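Local coordinates for protein SusD homolog (Bacteroides thetaiotaomicron VPI-5482, PDB 3IV0) that is of unknown function but, as a SusD-family protein of the outer membrane, probably binds glycans for uptake by the cell, at residues P181-V185 against L186-Y190; A200-G203 against S204-L208. All coordinates share one frame; numbering follows the deposited sequence. Where two conformers were deposited one is given.

Contact 1: residues P181-V185 against L186-Y190; sequences PGAEV and LPWSY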
ATOM      1  N   PRO A 181      -5.315  24.806   7.743  1.00 21.48           N
ATOM      2  CA  PRO A 181      -4.036  24.970   8.406  1.00 23.51           C
ATOM      3  C   PRO A 181      -4.020  24.534   9.869  1.00 24.28           C
ATOM      4  O   PRO A 181      -2.980  24.144  10.376  1.00 26.95           O
ATOM      5  CB  PRO A 181      -3.787  26.483   8.313  1.00 24.05           C
ATOM      6  CG  PRO A 181      -5.106  27.077   8.083  1.00 25.92           C
ATOM      7  CD  PRO A 181      -5.880  26.086   7.286  1.00 23.15           C
ATOM      8  N   GLY A 182      -5.174  24.560  10.518  1.00 23.41           N
ATOM      9  CA  GLY A 182      -5.292  24.138  11.916  1.00 21.95           C
ATOM     10  C   GLY A 182      -5.538  22.653  12.155  1.00 18.68           C
ATOM     11  O   GLY A 182      -5.688  22.234  13.296  1.00 19.64           O
ATOM     12  N   ALA A 183      -5.608  21.863  11.083  1.00 17.32           N
ATOM     13  CA  ALA A 183      -5.916  20.437  11.181  1.00 16.05           C
ATOM     14  C   ALA A 183      -7.165  20.212  12.005  1.00 15.13           C
ATOM     15  O   ALA A 183      -7.197  19.407  12.925  1.00 16.56           O
ATOM     16  CB  ALA A 183      -4.699  19.614  11.744  1.00 15.74           C
ATOM     17  N   GLU A 184      -8.196  20.956  11.648  1.00 16.93           N
ATOM     18  CA  GLU A 184      -9.511  20.826  12.278  1.00 17.62           C
ATOM     19  C   GLU A 184     -10.475  19.949  11.495  1.00 16.01           C
ATOM     20  O   GLU A 184     -11.196  19.130  12.056  1.00 17.42           O
ATOM     21  CB  GLU A 184     -10.141  22.204  12.485  1.00 19.16           C
ATOM     22  CG  GLU A 184      -9.343  23.046  13.449  1.00 26.79           C
ATOM     23  CD  GLU A 184      -9.981  24.396  13.729  1.00 39.32           C
ATOM     24  OE1 GLU A 184     -11.023  24.705  13.115  1.00 44.86           O
ATOM     25  OE2 GLU A 184      -9.433  25.142  14.568  1.00 47.00           O
ATOM     26  N   VAL A 185     -10.526  20.174  10.184  1.00 15.46           N
ATOM     27  CA  VAL A 185     -11.371  19.381   9.318  1.00 14.25           C
ATOM     28  C   VAL A 185     -10.856  17.934   9.222  1.00 14.37           C
ATOM     29  O   VAL A 185     -11.628  16.992   9.391  1.00 14.41           O
ATOM     30  CB  VAL A 185     -11.493  20.033   7.941  1.00 14.69           C
ATOM     31  CG1 VAL A 185     -12.254  19.130   6.998  1.00 14.24           C
ATOM     32  CG2 VAL A 185     -12.212  21.386   8.066  1.00 15.24           C
ATOM     33  N   LEU A 186      -9.563  17.763   8.967  1.00 13.52           N
ATOM     34  CA  LEU A 186      -8.896  16.453   9.142  1.00 12.83           C
ATOM     35  C   LEU A 186      -7.836  16.626  10.202  1.00 13.78           C
ATOM     36  O   LEU A 186      -6.844  17.287   9.991  1.00 13.66           O
ATOM     37  CB  LEU A 186      -8.248  15.986   7.827  1.00 13.45           C
ATOM     38  CG  LEU A 186      -9.227  15.650   6.709  1.00 12.06           C
ATOM     39  CD1 LEU A 186      -8.420  15.322   5.438  1.00 14.81           C
ATOM     40  CD2 LEU A 186     -10.180  14.508   7.065  1.00 15.62           C
ATOM     41  N   PRO A 187      -8.034  16.002  11.361  0.60 12.29           N
ATOM     42  CA  PRO A 187      -7.042  16.209  12.387  0.60 13.04           C
ATOM     43  C   PRO A 187      -5.800  15.399  12.078  0.60 12.73           C
ATOM     44  O   PRO A 187      -5.815  14.552  11.161  0.60 11.49           O
ATOM     45  CB  PRO A 187      -7.718  15.652  13.633  0.60 12.48           C
ATOM     46  CG  PRO A 187      -8.558  14.531  13.097  0.60 11.30           C
ATOM     47  CD  PRO A 187      -9.079  15.061  11.789  0.60 15.49           C
ATOM     48  N   TRP A 188      -4.747  15.633  12.831  1.00 11.81           N
ATOM     49  CA  TRP A 188      -3.560  14.789  12.733  1.00 12.25           C
ATOM     50  C   TRP A 188      -3.875  13.360  13.140  1.00 13.25           C
ATOM     51  O   TRP A 188      -3.377  12.416  12.557  1.00 13.27           O
ATOM     52  CB  TRP A 188      -2.413  15.303  13.586  1.00 12.56           C
ATOM     53  CG  TRP A 188      -1.831  16.606  13.131  1.00 13.31           C
ATOM     54  CD1 TRP A 188      -2.068  17.828  13.680  1.00 14.65           C
ATOM     55  CD2 TRP A 188      -0.946  16.823  12.027  1.00 12.20           C
ATOM     56  NE1 TRP A 188      -1.369  18.797  13.000  1.00 16.59           N
ATOM     57  CE2 TRP A 188      -0.658  18.201  11.992  1.00 14.64           C
ATOM     58  CE3 TRP A 188      -0.319  15.982  11.112  1.00 12.35           C
ATOM     59  CZ2 TRP A 188       0.215  18.750  11.060  1.00 16.72           C
ATOM     60  CZ3 TRP A 188       0.546  16.542  10.187  1.00 14.52           C
ATOM     61  CH2 TRP A 188       0.791  17.907  10.179  1.00 15.82           C
ATOM     62  N   SER A 189      -4.721  13.203  14.146  0.50 13.40           N
ATOM     63  CA  SER A 189      -5.102  11.882  14.561  0.50 14.23           C
ATOM     64  C   SER A 189      -6.324  11.925  15.462  0.50 12.76           C
ATOM     65  O   SER A 189      -6.588  12.897  16.149  0.50 14.41           O
ATOM     66  CB  SER A 189      -3.953  11.218  15.304  0.50 14.24           C
ATOM     67  OG  SER A 189      -3.687  11.905  16.516  0.50 23.88           O
ATOM     68  N   TYR A 190      -7.021  10.806  15.474  1.00 12.15           N
ATOM     69  CA  TYR A 190      -8.282  10.678  16.175  1.00 12.63           C
ATOM     70  C   TYR A 190      -8.068   9.914  17.470  1.00 14.39           C
ATOM     71  O   TYR A 190      -7.267   8.995  17.540  1.00 14.38           O
ATOM     72  CB  TYR A 190      -9.246   9.882  15.336  1.00 12.57           C
ATOM     73  CG  TYR A 190      -9.595  10.504  13.998  1.00 12.91           C
ATOM     74  CD1 TYR A 190     -10.551  11.519  13.902  1.00 14.42           C
ATOM     75  CD2 TYR A 190      -8.978  10.069  12.808  1.00 13.42           C
ATOM     76  CE1 TYR A 190     -10.876  12.087  12.677  1.00 16.02           C
ATOM     77  CE2 TYR A 190      -9.303  10.620  11.588  1.00 12.40           C
ATOM     78  CZ  TYR A 190     -10.231  11.645  11.515  1.00 15.32           C
ATOM     79  OH  TYR A 190     -10.596  12.199  10.305  1.00 14.95           O
TER
HETATM   80  O   HOH W   1      -5.309  17.574  14.986  1.00 22.24           O

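Contact 2: residues A200-G203 against S204-L208; sequences ASRG and SVIAL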
ATOM      1  N   ALA A 200      -9.493   8.705   7.341  1.00 10.47           N
ATOM      2  CA  ALA A 200      -8.443   9.573   6.847  1.00 11.20           C
ATOM      3  C   ALA A 200      -8.124  10.718   7.808  1.00 12.09           C
ATOM      4  O   ALA A 200      -9.033  11.417   8.274  1.00 11.22           O
ATOM      5  CB  ALA A 200      -8.848  10.163   5.465  1.00 11.84           C
ATOM      6  N   SER A 201      -6.836  10.935   8.066  1.00  9.83           N
ATOM      7  CA  SER A 201      -6.325  12.047   8.841  1.00  9.90           C
ATOM      8  C   SER A 201      -5.455  12.917   7.935  1.00  9.91           C
ATOM      9  O   SER A 201      -5.213  12.591   6.762  1.00 10.68           O
ATOM     10  CB  SER A 201      -5.467  11.543   9.988  1.00 10.91           C
ATOM     11  OG  SER A 201      -4.219  11.019   9.489  1.00 11.36           O
ATOM     12  N   ARG A 202      -4.931  14.002   8.493  1.00 10.02           N
ATOM     13  CA  ARG A 202      -3.991  14.847   7.762  1.00 10.23           C
ATOM     14  C   ARG A 202      -2.786  14.021   7.307  1.00  9.94           C
ATOM     15  O   ARG A 202      -2.264  14.191   6.212  1.00 10.24           O
ATOM     16  CB  ARG A 202      -3.570  16.047   8.629  1.00 10.37           C
ATOM     17  CG  ARG A 202      -2.783  17.137   7.874  1.00 12.62           C
ATOM     18  CD  ARG A 202      -2.472  18.318   8.819  1.00 13.04           C
ATOM     19  NE  ARG A 202      -1.801  19.451   8.149  1.00 14.10           N
ATOM     20  CZ  ARG A 202      -2.431  20.371   7.438  1.00 16.00           C
ATOM     21  NH1 ARG A 202      -3.721  20.287   7.214  1.00 16.46           N
ATOM     22  NH2 ARG A 202      -1.744  21.362   6.889  1.00 16.52           N
ATOM     23  N   GLY A 203      -2.298  13.158   8.183  1.00 10.18           N
ATOM     24  CA  GLY A 203      -1.195  12.250   7.849  1.00 10.22           C
ATOM     25  C   GLY A 203      -1.483  11.287   6.722  1.00  9.30           C
ATOM     26  O   GLY A 203      -0.622  11.023   5.875  1.00  9.76           O
ATOM     27  N   SER A 204      -2.714  10.799   6.626  1.00  9.71           N
ATOM     28  CA  SER A 204      -3.122   9.957   5.515  1.00 10.11           C
ATOM     29  C   SER A 204      -2.931  10.717   4.179  1.00  9.08           C
ATOM     30  O   SER A 204      -2.388  10.183   3.184  1.00  9.25           O
ATOM     31  CB  SER A 204      -4.587   9.587   5.636  1.00  9.99           C
ATOM     32  OG  SER A 204      -4.925   9.064   6.900  1.00 10.59           O
ATOM     33  N   VAL A 205      -3.429  11.954   4.165  1.00  9.11           N
ATOM     34  CA  VAL A 205      -3.334  12.810   2.999  1.00  9.83           C
ATOM     35  C   VAL A 205      -1.885  13.059   2.614  1.00  9.84           C
ATOM     36  O   VAL A 205      -1.531  12.928   1.442  1.00  9.92           O
ATOM     37  CB  VAL A 205      -4.072  14.152   3.202  1.00  9.44           C
ATOM     38  CG1 VAL A 205      -3.844  15.089   2.015  1.00 11.08           C
ATOM     39  CG2 VAL A 205      -5.609  13.911   3.423  1.00 11.82           C
ATOM     40  N   ILE A 206      -1.044  13.393   3.594  1.00  9.20           N
ATOM     41  CA  ILE A 206       0.354  13.657   3.295  1.00  9.46           C
ATOM     42  C   ILE A 206       1.028  12.420   2.699  1.00  8.52           C
ATOM     43  O   ILE A 206       1.742  12.533   1.691  1.00  9.21           O
ATOM     44  CB  ILE A 206       1.090  14.134   4.563  1.00 10.05           C
ATOM     45  CG1 ILE A 206       0.591  15.527   4.984  1.00 12.01           C
ATOM     46  CG2 ILE A 206       2.609  14.166   4.314  1.00 12.01           C
ATOM     47  CD1 ILE A 206       0.971  15.897   6.411  1.00 14.89           C
ATOM     48  N   ALA A 207       0.842  11.254   3.287  1.00  8.31           N
ATOM     49  CA  ALA A 207       1.494  10.048   2.793  1.00  9.48           C
ATOM     50  C   ALA A 207       1.079   9.748   1.367  1.00  8.33           C
ATOM     51  O   ALA A 207       1.902   9.427   0.500  1.00  9.36           O
ATOM     52  CB  ALA A 207       1.208   8.869   3.686  1.00  9.78           C
ATOM     53  N   LEU A 208      -0.213   9.842   1.071  1.00  8.69           N
ATOM     54  CA  LEU A 208      -0.703   9.589  -0.268  1.00  9.08           C
ATOM     55  C   LEU A 208      -0.090  10.568  -1.275  1.00  7.85           C
ATOM     56  O   LEU A 208       0.349  10.197  -2.352  1.00  8.96           O
ATOM     57  CB  LEU A 208      -2.229   9.656  -0.309  1.00 10.23           C
ATOM     58  CG  LEU A 208      -2.853   9.497  -1.695  1.00  8.69           C
ATOM     59  CD1 LEU A 208      -2.373   8.236  -2.430  1.00  9.35           C
ATOM     60  CD2 LEU A 208      -4.376   9.566  -1.639  1.00 11.13           C
TER

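Contact 1: residues P181-V185 against L186-Y190
Ala-183 and Pro-187 approach each other across the bend of residues 181-190, their CA atoms 4.5 Å apart. Ala-183 adopts a left-handed backbone conformation, which swings the chain into this bend. Across its mouth the CA-H of Pro-187 points at Ala-183 O, at 3.2 Å from CA to O and 152° at the hydrogen. A water also bridges the two arms. It accepts from Trp-188 N at 3.0 Å and donates weakly to Ala-183 O.

The methyl of Ala-183 is the main apolar link. Its CB sits over one face of the Trp-188 indole in a CH-pi contact, 4.0 Å from the centroid of the five-membered ring. The methyl lies over the CD1-NE1 side of that ring. The Trp-188 CG lies anti to the carbonyl carbon, chi1 -67°, which turns the indole back beside the methyl of Ala-183.

This bend belongs to the loop between helix 174-178 and helix 202-219. Asp-180 OD1 accepts from Glu-184 N and Val-185 N, and its OD2 accepts from Leu-186 N. Arg-122 binds the carbonyls of Glu-184 and Val-185. Leu-186 is buried and reaches Val-205, Ala-125 and Glu-126. Trimming Leu-186 to an alanine is likely to open a gap between the bend and helices 117-142 and 202-219.

Contact 2: residues A200-G203 against S204-L208
Ser-201 and Ser-204 exchange bonds as a capping box at the start of helix 202-219. Ser-201 is the N-cap. Its OG accepts from Ser-204 N at 3.2 Å, with 155° at the hydrogen. In return Ser-204 OG accepts from Ser-201 N at 2.9 Å, and this bond is almost straight at 177°. Each serine thus takes up a backbone N-H of the other, one of them from the first turn, where no preceding turn supplies a carbonyl.

The torsions serve this exchange. Ser-201 OG stands between its own N and carbonyl carbon, chi1 71°, which turns it onto the helix end. Ser-204 OG is anti to its carbonyl carbon and leans back over Ser-201.

The i to i+4 helix bonds start at once. Val-205 N donates to Ser-201 O at 3.2 Å, Ile-206 N to Arg-202 O at 3.0 Å and Ala-207 N to Gly-203 O at 3.0 Å. Beside these bonds, Ile-206 CG1 lies 3.4 Å from Arg-202 O, and its CD1 comes within 4.2 Å of Arg-202 CG.

Second-shell partners fix the polar ends. The Arg-202 chain is extended through chi3, and its NH2 makes a salt bridge with Glu-237.

The turn is buried among several helices and a strand. Helix 117-142 packs on Ala-200, Ser-204 and Leu-208 through Phe-129, and helix 174-178 meets Val-205 and Ile-206 through Leu-177. Helix 224-238 covers Ile-206 with Leu-234 and Leu-238, and strand 264-268 supplies Leu-265 O, to which Ser-204 OG also hydrogen-bonds.

Contacts 1 and 2 follow each other along the chain, with centres about 10 Å apart. Contact 1 is a surface loop, about 23 Å from the centre of the chain. Contact 2 is buried, about 13 Å from that centre. The two touch directly. Pro-187 O lies 2.9 Å from Arg-202 N, a probable hydrogen bond that ties the loop to the first turn of helix 202-219. Tyr-190 OH lies 2.7 Å from Ala-200 O, a second probable hydrogen bond just before the helix. Ser-201 CB packs against Pro-187 O at 3.2 Å. The returning loop therefore lies on the capped helix end.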